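Local structure of polynucleotide 5'-triphosphatase (Acanthamoeba polyphaga mimivirus, 3BGY) at residues A[72-77]-A[170-175]; A[82-87]-A[122-127]; A[193-198]-A[206-211]. The protein is the RNA triphosphatase domain of a multifunctional viral mRNA-capping enzyme, removing the terminal phosphate from the 5'-triphosphate end of RNA. One frame throughout, in Å; residues are numbered along the deposited sequence. Where two conformers were deposited one is given.

Contact 1: A[72-77]-A[170-175]; sequences LDISLI and IMYRYK
Asp73 and Arg173 face each other as a hydrogen-bonded pair in the antiparallel join of strands 66-77 and 169-183. Asp73 N reaches Arg173 O at 2.8 Å in a nearly straight bond (N-H...O 173°), and Arg173 N returns to Asp73 O at 3.0 Å; Ser75 and Met171 repeat the exchange two residues on. The Asp73 side chain illustrates how an acid can be anchored on the inner wall of a barrel. Its CB rests 3.6 Å from Arg173 O, against the partner backbone. CG is anti to the carbonyl carbon (chi1 -86°), beside the backbone N, and from it the two carboxylate oxygens go to different partners. OD1 is claimed by Ser87 OG on the adjoining strand. OD2 turns to Lys175, whose extended chain carries NZ to 3.4 Å from OD2, a weak hydrogen bond within a salt bridge. A water bridges this long link: it donates to Asp73 OD2 at 2.7 Å and accepts from Lys175 NZ at the same distance. The other face of the sheet is mainly apolar. Ile74 CG2 abuts two residues of the partner strand, 3.7 Å from Tyr172 CE1 and 3.9 Å from Ile170 CG2, while Leu76 lies alongside Ile170. One strand pair thus separates an inward face bearing Asp73 and Arg173, consistent with the charged lumen of a tunnel triphosphatase, from a mainly apolar outer layer. Strands 83-88 and 186-196 flank the pair within the sheet. Helix 106-115 packs on its outer side, with Ile113 against Ile74 and Ile109 against Tyr172, and Leu202 of a loop meets Leu72 and Tyr172.

Contact 2: A[82-87]-A[122-127]; sequences NVYRVS and IEIVYK. With ACT (acetate ion), chain D.
Arg85 and Val125 lie side by side and point the same way, into the barrel, as a hydrogen-bonded antiparallel pair. Val125 CG2 is 3.5 Å from Arg85 NE and equally near NH2, so a methyl group supports the polar end of the arginine; the bend at chi3 (67°) leaves the guanidinium beside that methyl, at an oblique angle. Lys127 comes across from the next inward position, its CD 4.3 Å above the centre of one guanidinium face. On the outward side Tyr84 and Ile124 meet at a slant, with Ile124 CG2 3.5 Å from Tyr84 CZ, and Val86 runs alongside Ile124 and Ile122. Where strand 83-88 begins, the amide of Asn82 is turned 65° from the ring plane of Tyr126. Tyr126 OH donates to OXT of an acetate at 2.6 Å, the oxygen lying in the ring plane at its edge; the ion is probably from the crystallisation liquor. Glu149, on the strand beyond Lys127, touches that lysine, and Arg85 has weak, long ion pairs with both Glu149 and Asp73. Basic groups gathered beside acids on the inner wall are consistent with a tunnel suited to the anionic 5' end of RNA.

Contact 3: A[193-198]-A[206-211]; sequences VKSSPI and PSNYEL
Val193 and Asn208 form the one bridge between these segments, at the loop end of the hairpin joining strands 186-196 and 208-215. Val193 N donates to Asn208 O at 2.9 Å, and Asn208 N to Val193 O at 2.8 Å, both nearly straight. Beside this pair the Lys194 chain runs alongside Ser207, and a turn at its last torsion (chi4 -50°) sets NZ 2.8 Å from Ser207 OG, to which it donates. On the inward side Val193 CG2 touches Glu210 OE1 at 3.7 Å, a methyl against a carboxylate oxygen. Past the bridge the strands diverge, their short axes lying 120° apart, and water enters the gap: one molecule accepts from Ser195 N at 2.9 Å and lies 2.8 Å from Pro206 O. A second shell would help to position the first. Asp192 hydrogen-bonds Ser207 OG, and Val205 O takes a further bond from Lys194 NZ, while Arg173 and Lys175 of the preceding strand pack against Val193. Ser207 OG therefore has two polar partners, an ammonium group and a carboxylate, and a chain of polar links from Asp192 through Ser207 to Lys194 ties the loop to its strand where regular pairing gives out.

The three contacts are alternate seams of a single antiparallel sheet that closes into a barrel. In sheet order, strands 122-136, 83-88, 66-77, 169-183, 186-196 and 208-215 run from contact 2 through contact 1 to contact 3, with seams 83-88/66-77 and 169-183/186-196 intervening. The centre of contact 1 is about 9 Å from that of contact 2 and about 10 Å from that of contact 3; the outer two are about 17 Å apart and do not touch. Along the chain, contact 2 falls between the segments of contact 1, and contact 3 follows both. A long-range pairing, a medium-range one and a hairpin (contacts 1, 2 and 3) together build one curved tunnel wall, with Asp73, Arg85 and Glu210 directed inward.

Contact 1: A[72-77]-A[170-175]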
ATOM      1  N   LEU A  72      -1.266   7.335   9.552  1.00 13.60           N
ATOM      2  CA  LEU A  72      -0.687   8.399   8.744  1.00 12.64           C
ATOM      3  C   LEU A  72       0.630   7.922   8.106  1.00 15.16           C
ATOM      4  O   LEU A  72       1.558   7.492   8.811  1.00 12.93           O
ATOM      5  CB  LEU A  72      -0.400   9.638   9.628  1.00 12.77           C
ATOM      6  CG  LEU A  72       0.310  10.784   8.905  1.00 13.74           C
ATOM      7  CD1 LEU A  72      -0.568  11.365   7.843  1.00 17.33           C
ATOM      8  CD2 LEU A  72       0.761  11.854   9.894  1.00 17.09           C
ATOM      9  N   ASP A  73       0.698   7.963   6.771  1.00 12.07           N
ATOM     10  CA  ASP A  73       1.921   7.617   6.038  1.00 13.53           C
ATOM     11  C   ASP A  73       2.686   8.884   5.706  1.00 18.34           C
ATOM     12  O   ASP A  73       2.119   9.817   5.143  1.00 17.48           O
ATOM     13  CB  ASP A  73       1.618   6.961   4.681  1.00 15.73           C
ATOM     14  CG  ASP A  73       1.417   5.477   4.770  1.00 21.50           C
ATOM     15  OD1 ASP A  73       1.668   4.892   5.834  1.00 22.19           O
ATOM     16  OD2 ASP A  73       1.045   4.879   3.741  1.00 24.60           O
ATOM     17  N   ILE A  74       3.983   8.895   6.008  1.00 13.02           N
ATOM     18  CA  ILE A  74       4.825  10.048   5.693  1.00 11.36           C
ATOM     19  C   ILE A  74       5.881   9.474   4.781  1.00 11.94           C
ATOM     20  O   ILE A  74       6.670   8.614   5.175  1.00 14.16           O
ATOM     21  CB  ILE A  74       5.486  10.688   6.946  1.00 12.30           C
ATOM     22  CG1 ILE A  74       4.426  11.132   7.948  1.00 15.91           C
ATOM     23  CG2 ILE A  74       6.255  11.956   6.551  1.00 15.73           C
ATOM     24  CD1 ILE A  74       4.245  10.173   9.088  1.00 21.73           C
ATOM     25  N   SER A  75       5.851   9.905   3.526  1.00 12.05           N
ATOM     26  CA  SER A  75       6.812   9.393   2.566  1.00 10.63           C
ATOM     27  C   SER A  75       7.864  10.427   2.213  1.00 15.92           C
ATOM     28  O   SER A  75       7.522  11.551   1.834  1.00 15.02           O
ATOM     29  CB  SER A  75       6.102   9.000   1.273  1.00 15.15           C
ATOM     30  OG  SER A  75       5.154   7.972   1.489  1.00 15.58           O
ATOM     31  N   LEU A  76       9.132  10.034   2.337  1.00 11.86           N
ATOM     32  CA  LEU A  76      10.247  10.899   1.922  1.00 12.56           C
ATOM     33  C   LEU A  76      10.634  10.406   0.552  1.00 13.28           C
ATOM     34  O   LEU A  76      11.015   9.247   0.390  1.00 14.71           O
ATOM     35  CB  LEU A  76      11.444  10.789   2.857  1.00 12.28           C
ATOM     36  CG  LEU A  76      11.198  11.017   4.328  1.00 16.55           C
ATOM     37  CD1 LEU A  76      12.566  10.898   5.007  1.00 12.59           C
ATOM     38  CD2 LEU A  76      10.572  12.397   4.612  1.00 20.46           C
ATOM     39  N   ILE A  77      10.509  11.291  -0.438  1.00 12.88           N
ATOM     40  CA  ILE A  77      10.775  10.952  -1.837  1.00 16.04           C
ATOM     41  C   ILE A  77      12.095  11.559  -2.278  1.00 15.86           C
ATOM     42  O   ILE A  77      12.249  12.764  -2.349  1.00 15.11           O
ATOM     43  CB  ILE A  77       9.608  11.415  -2.736  1.00 15.47           C
ATOM     44  CG1 ILE A  77       8.294  10.851  -2.182  1.00 16.25           C
ATOM     45  CG2 ILE A  77       9.802  10.907  -4.202  1.00 19.60           C
ATOM     46  CD1 ILE A  77       7.077  11.650  -2.596  1.00 25.88           C
ATOM     47  N   ILE A 170       8.229  15.554   0.246  1.00 14.07           N
ATOM     48  CA  ILE A 170       7.478  14.817   1.265  1.00 13.25           C
ATOM     49  C   ILE A 170       6.007  14.735   0.880  1.00 15.83           C
ATOM     50  O   ILE A 170       5.433  15.699   0.364  1.00 16.27           O
ATOM     51  CB  ILE A 170       7.583  15.434   2.674  1.00 15.93           C
ATOM     52  CG1 ILE A 170       9.048  15.682   3.038  1.00 16.74           C
ATOM     53  CG2 ILE A 170       7.004  14.464   3.725  1.00 16.46           C
ATOM     54  CD1 ILE A 170       9.208  16.550   4.259  1.00 19.48           C
ATOM     55  N   MET A 171       5.415  13.570   1.114  0.50 13.46           N
ATOM     56  CA  MET A 171       4.000  13.354   0.839  0.50 15.14           C
ATOM     57  C   MET A 171       3.348  12.734   2.068  0.50 12.57           C
ATOM     58  O   MET A 171       3.963  11.909   2.764  0.50 13.01           O
ATOM     59  CB  MET A 171       3.811  12.461  -0.389  0.50 18.51           C
ATOM     60  CG  MET A 171       2.357  12.196  -0.759  0.50 18.92           C
ATOM     61  SD  MET A 171       2.255  11.140  -2.180  0.50 25.09           S
ATOM     62  CE  MET A 171       3.292   9.739  -1.646  0.50 25.69           C
ATOM     63  N   TYR A 172       2.123  13.180   2.345  1.00 10.91           N
ATOM     64  CA  TYR A 172       1.341  12.706   3.489  1.00 15.91           C
ATOM     65  C   TYR A 172       0.076  12.035   3.028  1.00 15.89           C
ATOM     66  O   TYR A 172      -0.585  12.524   2.120  1.00 15.48           O
ATOM     67  CB  TYR A 172       0.943  13.869   4.390  1.00 12.21           C
ATOM     68  CG  TYR A 172       2.130  14.671   4.846  1.00 13.25           C
ATOM     69  CD1 TYR A 172       2.875  14.267   5.968  1.00 16.28           C
ATOM     70  CD2 TYR A 172       2.573  15.799   4.113  1.00 15.85           C
ATOM     71  CE1 TYR A 172       4.030  14.960   6.352  1.00 14.60           C
ATOM     72  CE2 TYR A 172       3.759  16.514   4.499  1.00 13.92           C
ATOM     73  CZ  TYR A 172       4.462  16.074   5.619  1.00 19.80           C
ATOM     74  OH  TYR A 172       5.581  16.734   6.029  1.00 19.80           O
ATOM     75  N   ARG A 173      -0.196  10.855   3.577  1.00 11.62           N
ATOM     76  CA  ARG A 173      -1.429  10.153   3.244  1.00 13.50           C
ATOM     77  C   ARG A 173      -2.039   9.652   4.535  1.00 13.48           C
ATOM     78  O   ARG A 173      -1.410   8.879   5.238  1.00 16.90           O
ATOM     79  CB  ARG A 173      -1.187   8.977   2.291  1.00 16.62           C
ATOM     80  CG  ARG A 173      -0.845   9.420   0.879  1.00 13.35           C
ATOM     81  CD  ARG A 173      -0.697   8.267  -0.076  1.00 26.03           C
ATOM     82  NE  ARG A 173      -0.458   8.779  -1.425  1.00 29.56           N
ATOM     83  CZ  ARG A 173       0.316   8.196  -2.337  1.00 46.17           C
ATOM     84  NH1 ARG A 173       0.949   7.061  -2.063  1.00 55.79           N
ATOM     85  NH2 ARG A 173       0.513   8.792  -3.509  1.00 47.45           N
ATOM     86  N   TYR A 174      -3.235  10.135   4.851  1.00 11.35           N
ATOM     87  CA  TYR A 174      -3.957   9.690   6.037  1.00 11.26           C
ATOM     88  C   TYR A 174      -4.914   8.637   5.495  1.00 13.48           C
ATOM     89  O   TYR A 174      -5.770   8.914   4.618  1.00 13.13           O
ATOM     90  CB  TYR A 174      -4.737  10.819   6.709  1.00 12.66           C
ATOM     91  CG  TYR A 174      -5.375  10.363   8.010  1.00 13.17           C
ATOM     92  CD1 TYR A 174      -4.582   9.988   9.099  1.00 17.32           C
ATOM     93  CD2 TYR A 174      -6.778  10.231   8.129  1.00 17.17           C
ATOM     94  CE1 TYR A 174      -5.162   9.479  10.291  1.00 17.65           C
ATOM     95  CE2 TYR A 174      -7.373   9.726   9.325  1.00 22.17           C
ATOM     96  CZ  TYR A 174      -6.557   9.355  10.392  1.00 27.97           C
ATOM     97  OH  TYR A 174      -7.153   8.878  11.546  1.00 29.20           O
ATOM     98  N   LYS A 175      -4.818   7.448   6.066  1.00 12.11           N
ATOM     99  CA  LYS A 175      -5.599   6.316   5.570  1.00 13.22           C
ATOM    100  C   LYS A 175      -6.469   5.591   6.562  1.00 14.13           C
ATOM    101  O   LYS A 175      -6.073   5.458   7.723  1.00 15.27           O
ATOM    102  CB  LYS A 175      -4.600   5.289   5.040  1.00 14.80           C
ATOM    103  CG  LYS A 175      -3.825   5.738   3.783  1.00 16.08           C
ATOM    104  CD  LYS A 175      -2.890   4.641   3.301  1.00 18.85           C
ATOM    105  CE  LYS A 175      -2.156   5.055   2.047  1.00 21.28           C
ATOM    106  NZ  LYS A 175      -1.314   3.945   1.517  1.00 25.38           N
TER
HETATM  107  O   HOH W   1       0.019   2.393   3.245  1.00 29.74           O

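Contact 2: A[82-87]-A[122-127]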
ATOM      1  N   ASN A  82      13.184   6.874  -5.289  1.00 16.14           N
ATOM      2  CA  ASN A  82      12.930   5.856  -4.285  1.00 14.25           C
ATOM      3  C   ASN A  82      12.358   6.522  -3.047  1.00 13.91           C
ATOM      4  O   ASN A  82      12.434   7.753  -2.891  1.00 14.00           O
ATOM      5  CB  ASN A  82      14.173   5.012  -4.028  1.00 14.81           C
ATOM      6  CG  ASN A  82      14.578   4.238  -5.249  1.00 20.42           C
ATOM      7  OD1 ASN A  82      13.713   3.716  -5.971  1.00 18.45           O
ATOM      8  ND2 ASN A  82      15.870   4.224  -5.550  1.00 25.40           N
ATOM      9  N   VAL A  83      11.771   5.716  -2.166  1.00 12.36           N
ATOM     10  CA  VAL A  83      11.016   6.282  -1.067  1.00 11.39           C
ATOM     11  C   VAL A  83      11.327   5.656   0.275  1.00 11.91           C
ATOM     12  O   VAL A  83      11.463   4.463   0.363  1.00 13.01           O
ATOM     13  CB  VAL A  83       9.464   6.071  -1.357  1.00 15.39           C
ATOM     14  CG1 VAL A  83       8.584   6.514  -0.183  1.00 15.76           C
ATOM     15  CG2 VAL A  83       9.053   6.845  -2.615  1.00 15.95           C
ATOM     16  N   TYR A  84      11.364   6.491   1.312  1.00 13.25           N
ATOM     17  CA  TYR A  84      11.562   6.023   2.700  1.00 11.58           C
ATOM     18  C   TYR A  84      10.233   6.414   3.337  1.00 13.57           C
ATOM     19  O   TYR A  84       9.906   7.606   3.431  1.00 15.22           O
ATOM     20  CB  TYR A  84      12.730   6.774   3.387  1.00 10.12           C
ATOM     21  CG  TYR A  84      13.075   6.210   4.769  1.00 12.64           C
ATOM     22  CD1 TYR A  84      13.973   5.142   4.910  1.00 17.25           C
ATOM     23  CD2 TYR A  84      12.524   6.784   5.925  1.00 15.19           C
ATOM     24  CE1 TYR A  84      14.333   4.664   6.215  1.00 18.57           C
ATOM     25  CE2 TYR A  84      12.867   6.321   7.219  1.00 15.90           C
ATOM     26  CZ  TYR A  84      13.767   5.271   7.341  1.00 16.61           C
ATOM     27  OH  TYR A  84      14.115   4.833   8.596  1.00 19.57           O
ATOM     28  N   ARG A  85       9.427   5.417   3.691  1.00 11.06           N
ATOM     29  CA  ARG A  85       8.094   5.683   4.244  1.00 10.29           C
ATOM     30  C   ARG A  85       7.867   5.197   5.669  1.00 13.58           C
ATOM     31  O   ARG A  85       8.154   4.054   5.986  1.00 14.62           O
ATOM     32  CB  ARG A  85       7.027   5.052   3.334  1.00 12.28           C
ATOM     33  CG  ARG A  85       5.555   5.308   3.745  1.00 15.18           C
ATOM     34  CD  ARG A  85       4.607   4.495   2.891  1.00 21.83           C
ATOM     35  NE  ARG A  85       4.743   3.064   3.153  1.00 24.94           N
ATOM     36  CZ  ARG A  85       4.082   2.112   2.490  1.00 39.47           C
ATOM     37  NH1 ARG A  85       3.231   2.427   1.520  1.00 42.99           N
ATOM     38  NH2 ARG A  85       4.274   0.839   2.794  1.00 39.20           N
ATOM     39  N   VAL A  86       7.348   6.087   6.507  1.00 13.84           N
ATOM     40  CA  VAL A  86       7.012   5.746   7.877  1.00 13.72           C
ATOM     41  C   VAL A  86       5.482   5.758   8.024  1.00 14.43           C
ATOM     42  O   VAL A  86       4.823   6.720   7.601  1.00 14.25           O
ATOM     43  CB  VAL A  86       7.641   6.743   8.872  1.00 16.95           C
ATOM     44  CG1 VAL A  86       7.069   6.561  10.260  1.00 17.46           C
ATOM     45  CG2 VAL A  86       9.143   6.552   8.899  1.00 17.63           C
ATOM     46  N   SER A  87       4.915   4.698   8.602  1.00 12.98           N
ATOM     47  CA  SER A  87       3.475   4.649   8.856  1.00 14.51           C
ATOM     48  C   SER A  87       3.270   4.737  10.370  1.00 14.28           C
ATOM     49  O   SER A  87       3.791   3.897  11.097  1.00 16.98           O
ATOM     50  CB  SER A  87       2.876   3.333   8.349  1.00 14.67           C
ATOM     51  OG  SER A  87       3.195   3.138   6.979  1.00 19.03           O
ATOM     52  N   ILE A 122       4.860   1.775  14.593  1.00 13.84           N
ATOM     53  CA  ILE A 122       5.624   2.585  13.635  1.00 14.52           C
ATOM     54  C   ILE A 122       6.261   1.635  12.615  1.00 20.37           C
ATOM     55  O   ILE A 122       7.273   0.972  12.879  1.00 19.00           O
ATOM     56  CB  ILE A 122       6.747   3.454  14.328  1.00 21.04           C
ATOM     57  CG1 ILE A 122       6.128   4.383  15.394  1.00 19.44           C
ATOM     58  CG2 ILE A 122       7.536   4.258  13.267  1.00 18.58           C
ATOM     59  CD1 ILE A 122       7.146   5.188  16.225  1.00 20.71           C
ATOM     60  N   GLU A 123       5.663   1.577  11.429  1.00 14.43           N
ATOM     61  CA  GLU A 123       6.181   0.699  10.377  1.00 17.11           C
ATOM     62  C   GLU A 123       7.020   1.531   9.431  1.00 17.13           C
ATOM     63  O   GLU A 123       6.632   2.643   9.060  1.00 16.18           O
ATOM     64  CB  GLU A 123       5.042   0.001   9.633  1.00 19.41           C
ATOM     65  CG  GLU A 123       4.370  -1.089  10.473  1.00 23.07           C
ATOM     66  CD  GLU A 123       3.234  -1.810   9.755  1.00 29.23           C
ATOM     67  OE1 GLU A 123       2.944  -1.493   8.577  1.00 26.54           O
ATOM     68  OE2 GLU A 123       2.610  -2.677  10.399  1.00 30.61           O
ATOM     69  N   ILE A 124       8.192   1.007   9.090  1.00 13.65           N
ATOM     70  CA  ILE A 124       9.138   1.723   8.236  1.00 12.52           C
ATOM     71  C   ILE A 124       9.571   0.842   7.084  1.00 14.98           C
ATOM     72  O   ILE A 124       9.904  -0.332   7.276  1.00 15.78           O
ATOM     73  CB  ILE A 124      10.406   2.128   9.053  1.00 17.81           C
ATOM     74  CG1 ILE A 124      10.003   2.940  10.285  1.00 15.98           C
ATOM     75  CG2 ILE A 124      11.352   2.921   8.189  1.00 17.91           C
ATOM     76  CD1 ILE A 124      11.164   3.446  11.131  1.00 20.94           C
ATOM     77  N   VAL A 125       9.521   1.406   5.873  1.00 12.61           N
ATOM     78  CA  VAL A 125       9.911   0.681   4.685  1.00 15.22           C
ATOM     79  C   VAL A 125      10.698   1.552   3.723  1.00 17.24           C
ATOM     80  O   VAL A 125      10.518   2.771   3.661  1.00 17.63           O
ATOM     81  CB  VAL A 125       8.668   0.098   3.860  1.00 20.73           C
ATOM     82  CG1 VAL A 125       7.912  -0.982   4.643  1.00 24.77           C
ATOM     83  CG2 VAL A 125       7.718   1.213   3.395  1.00 20.76           C
ATOM     84  N   TYR A 126      11.591   0.907   2.991  1.00 14.30           N
ATOM     85  CA  TYR A 126      12.340   1.573   1.941  1.00 12.82           C
ATOM     86  C   TYR A 126      11.784   0.931   0.666  1.00 14.68           C
ATOM     87  O   TYR A 126      11.863  -0.282   0.472  1.00 13.88           O
ATOM     88  CB  TYR A 126      13.848   1.361   2.096  1.00 13.33           C
ATOM     89  CG  TYR A 126      14.627   1.898   0.918  1.00 16.62           C
ATOM     90  CD1 TYR A 126      14.880   3.282   0.780  1.00 17.83           C
ATOM     91  CD2 TYR A 126      15.079   1.024  -0.093  1.00 19.94           C
ATOM     92  CE1 TYR A 126      15.561   3.783  -0.357  1.00 16.83           C
ATOM     93  CE2 TYR A 126      15.762   1.505  -1.215  1.00 15.12           C
ATOM     94  CZ  TYR A 126      16.000   2.883  -1.337  1.00 17.07           C
ATOM     95  OH  TYR A 126      16.667   3.333  -2.445  1.00 18.30           O
ATOM     96  N   LYS A 127      11.253   1.774  -0.207  1.00 12.90           N
ATOM     97  CA  LYS A 127      10.610   1.315  -1.433  1.00 13.46           C
ATOM     98  C   LYS A 127      11.490   1.611  -2.621  1.00 14.75           C
ATOM     99  O   LYS A 127      11.766   2.775  -2.906  1.00 15.16           O
ATOM    100  CB  LYS A 127       9.267   2.029  -1.601  1.00 16.62           C
ATOM    101  CG  LYS A 127       8.234   1.715  -0.540  1.00 22.37           C
ATOM    102  CD  LYS A 127       6.986   2.606  -0.684  1.00 39.04           C
ATOM    103  CE  LYS A 127       5.915   1.996  -1.599  1.00 39.37           C
ATOM    104  NZ  LYS A 127       6.380   1.622  -2.969  1.00 46.45           N
TER
HETATM  105  C   ACT D2004      17.931   6.674  -1.859  1.00 39.05           C
HETATM  106  O   ACT D2004      19.001   7.478  -2.107  1.00 38.98           O
HETATM  107  OXT ACT D2004      17.615   5.782  -2.609  1.00 25.40           O
HETATM  108  CH3 ACT D2004      17.142   6.872  -0.632  1.00 42.28           C

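Contact 3: A[193-198]-A[206-211]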
ATOM      1  N   VAL A 193      -8.365   7.104   1.363  1.00 10.94           N
ATOM      2  CA  VAL A 193      -7.074   7.800   1.473  1.00 11.54           C
ATOM      3  C   VAL A 193      -7.197   9.308   1.283  1.00 13.62           C
ATOM      4  O   VAL A 193      -7.795   9.771   0.304  1.00 12.81           O
ATOM      5  CB  VAL A 193      -6.065   7.297   0.358  1.00 14.61           C
ATOM      6  CG1 VAL A 193      -4.677   7.956   0.492  1.00 15.08           C
ATOM      7  CG2 VAL A 193      -5.936   5.802   0.319  1.00 20.16           C
ATOM      8  N   LYS A 194      -6.581  10.075   2.192  1.00 12.99           N
ATOM      9  CA  LYS A 194      -6.539  11.547   2.079  1.00 14.28           C
ATOM     10  C   LYS A 194      -5.076  11.859   1.786  1.00 14.86           C
ATOM     11  O   LYS A 194      -4.205  11.564   2.598  1.00 15.54           O
ATOM     12  CB  LYS A 194      -7.052  12.223   3.360  1.00 16.56           C
ATOM     13  CG  LYS A 194      -8.602  12.154   3.446  1.00 18.76           C
ATOM     14  CD  LYS A 194      -9.119  12.682   4.771  1.00 21.54           C
ATOM     15  CE  LYS A 194     -10.624  12.457   4.929  1.00 22.72           C
ATOM     16  NZ  LYS A 194     -11.410  12.919   3.727  1.00 23.15           N
ATOM     17  N   SER A 195      -4.811  12.442   0.621  0.50 14.39           N
ATOM     18  CA  SER A 195      -3.446  12.757   0.207  0.50 16.85           C
ATOM     19  C   SER A 195      -3.177  14.250   0.099  0.50 17.38           C
ATOM     20  O   SER A 195      -4.074  15.028  -0.236  0.50 14.35           O
ATOM     21  CB  SER A 195      -3.139  12.099  -1.145  0.50 21.86           C
ATOM     22  OG  SER A 195      -3.349  10.699  -1.093  0.50 21.91           O
ATOM     23  N   SER A 196      -1.956  14.636   0.461  1.00 13.95           N
ATOM     24  CA  SER A 196      -1.507  16.030   0.381  1.00 14.68           C
ATOM     25  C   SER A 196       0.010  16.211   0.450  1.00 14.13           C
ATOM     26  O   SER A 196       0.711  15.428   1.109  1.00 12.48           O
ATOM     27  CB  SER A 196      -2.128  16.851   1.525  1.00 18.52           C
ATOM     28  OG  SER A 196      -1.752  18.222   1.431  1.00 23.55           O
ATOM     29  N   PRO A 197       0.553  17.222  -0.277  1.00 14.03           N
ATOM     30  CA  PRO A 197       2.000  17.453  -0.209  1.00 16.18           C
ATOM     31  C   PRO A 197       2.373  18.227   1.085  1.00 15.77           C
ATOM     32  O   PRO A 197       3.546  18.377   1.385  1.00 18.63           O
ATOM     33  CB  PRO A 197       2.289  18.274  -1.489  1.00 17.54           C
ATOM     34  CG  PRO A 197       1.004  19.010  -1.728  1.00 18.19           C
ATOM     35  CD  PRO A 197      -0.057  17.983  -1.405  1.00 13.35           C
ATOM     36  N   ILE A 198       1.382  18.766   1.798  1.00 16.13           N
ATOM     37  CA  ILE A 198       1.626  19.497   3.057  1.00 17.96           C
ATOM     38  C   ILE A 198       0.725  18.952   4.169  1.00 17.98           C
ATOM     39  O   ILE A 198      -0.219  18.225   3.891  1.00 20.26           O
ATOM     40  CB  ILE A 198       1.447  21.044   2.920  1.00 24.76           C
ATOM     41  CG1 ILE A 198       0.018  21.394   2.513  1.00 18.52           C
ATOM     42  CG2 ILE A 198       2.482  21.615   1.918  1.00 25.68           C
ATOM     43  CD1 ILE A 198      -0.321  22.861   2.620  1.00 32.57           C
ATOM     44  N   PRO A 206     -10.601  16.018   0.228  1.00 18.97           N
ATOM     45  CA  PRO A 206     -11.494  14.950  -0.242  1.00 22.29           C
ATOM     46  C   PRO A 206     -10.763  13.621  -0.378  1.00 18.46           C
ATOM     47  O   PRO A 206      -9.607  13.563  -0.802  1.00 20.26           O
ATOM     48  CB  PRO A 206     -11.949  15.456  -1.616  1.00 21.41           C
ATOM     49  CG  PRO A 206     -11.919  16.943  -1.464  1.00 23.99           C
ATOM     50  CD  PRO A 206     -10.659  17.181  -0.691  1.00 23.10           C
ATOM     51  N   SER A 207     -11.440  12.570   0.034  1.00 17.07           N
ATOM     52  CA  SER A 207     -10.869  11.236  -0.025  1.00 17.49           C
ATOM     53  C   SER A 207     -10.857  10.582  -1.394  1.00 17.47           C
ATOM     54  O   SER A 207     -11.700  10.909  -2.241  1.00 20.79           O
ATOM     55  CB  SER A 207     -11.714  10.290   0.844  1.00 14.53           C
ATOM     56  OG  SER A 207     -11.614  10.552   2.232  1.00 20.26           O
ATOM     57  N   ASN A 208      -9.820   9.793  -1.666  0.50 13.72           N
ATOM     58  CA  ASN A 208      -9.833   8.967  -2.874  0.50 13.48           C
ATOM     59  C   ASN A 208      -9.988   7.564  -2.266  0.50 15.12           C
ATOM     60  O   ASN A 208      -9.960   7.402  -1.033  0.50  8.69           O
ATOM     61  CB  ASN A 208      -8.600   9.106  -3.791  0.50 13.42           C
ATOM     62  CG  ASN A 208      -7.282   8.872  -3.076  0.50 22.28           C
ATOM     63  OD1 ASN A 208      -6.890   9.646  -2.197  0.50 24.35           O
ATOM     64  ND2 ASN A 208      -6.568   7.826  -3.483  0.50 21.83           N
ATOM     65  N   TYR A 209     -10.330   6.590  -3.099  1.00 15.01           N
ATOM     66  CA  TYR A 209     -10.538   5.207  -2.652  1.00 12.28           C
ATOM     67  C   TYR A 209      -9.704   4.235  -3.447  1.00 16.77           C
ATOM     68  O   TYR A 209      -9.607   4.357  -4.658  1.00 17.96           O
ATOM     69  CB  TYR A 209     -12.057   4.878  -2.710  1.00 14.64           C
ATOM     70  CG  TYR A 209     -12.906   5.888  -1.962  1.00 14.82           C
ATOM     71  CD1 TYR A 209     -13.068   5.800  -0.566  1.00 18.04           C
ATOM     72  CD2 TYR A 209     -13.446   7.013  -2.624  1.00 23.45           C
ATOM     73  CE1 TYR A 209     -13.743   6.788   0.154  1.00 14.66           C
ATOM     74  CE2 TYR A 209     -14.111   8.035  -1.902  1.00 19.07           C
ATOM     75  CZ  TYR A 209     -14.254   7.908  -0.526  1.00 19.51           C
ATOM     76  OH  TYR A 209     -14.907   8.895   0.170  1.00 24.00           O
ATOM     77  N   GLU A 210      -9.046   3.314  -2.744  1.00 12.93           N
ATOM     78  CA  GLU A 210      -8.124   2.354  -3.357  1.00 17.58           C
ATOM     79  C   GLU A 210      -8.477   0.937  -2.969  1.00 20.83           C
ATOM     80  O   GLU A 210      -8.761   0.668  -1.809  1.00 18.98           O
ATOM     81  CB  GLU A 210      -6.683   2.701  -2.927  1.00 17.79           C
ATOM     82  CG  GLU A 210      -6.233   4.042  -3.547  1.00 21.58           C
ATOM     83  CD  GLU A 210      -4.868   4.545  -3.140  1.00 32.67           C
ATOM     84  OE1 GLU A 210      -4.169   3.878  -2.350  1.00 40.21           O
ATOM     85  OE2 GLU A 210      -4.500   5.640  -3.629  1.00 37.55           O
ATOM     86  N   LEU A 211      -8.428   0.027  -3.943  1.00 14.72           N
ATOM     87  CA  LEU A 211      -8.766  -1.387  -3.720  1.00 12.83           C
ATOM     88  C   LEU A 211      -7.668  -2.241  -4.310  1.00 14.39           C
ATOM     89  O   LEU A 211      -7.276  -2.066  -5.477  1.00 13.71           O
ATOM     90  CB  LEU A 211     -10.080  -1.770  -4.416  1.00 12.48           C
ATOM     91  CG  LEU A 211     -10.495  -3.255  -4.446  1.00 14.91           C
ATOM     92  CD1 LEU A 211     -10.789  -3.787  -3.044  1.00 13.58           C
ATOM     93  CD2 LEU A 211     -11.734  -3.435  -5.328  1.00 13.88           C
TER
HETATM   94  O   HOH W   2      -7.038  12.634  -1.239  1.00 27.35           O
HETATM   95  O   HOH W   3      -2.964   8.266  -2.855  1.00 42.07           O
HETATM   96  O   HOH W   4      -5.679  11.605  -3.188  1.00 78.72           O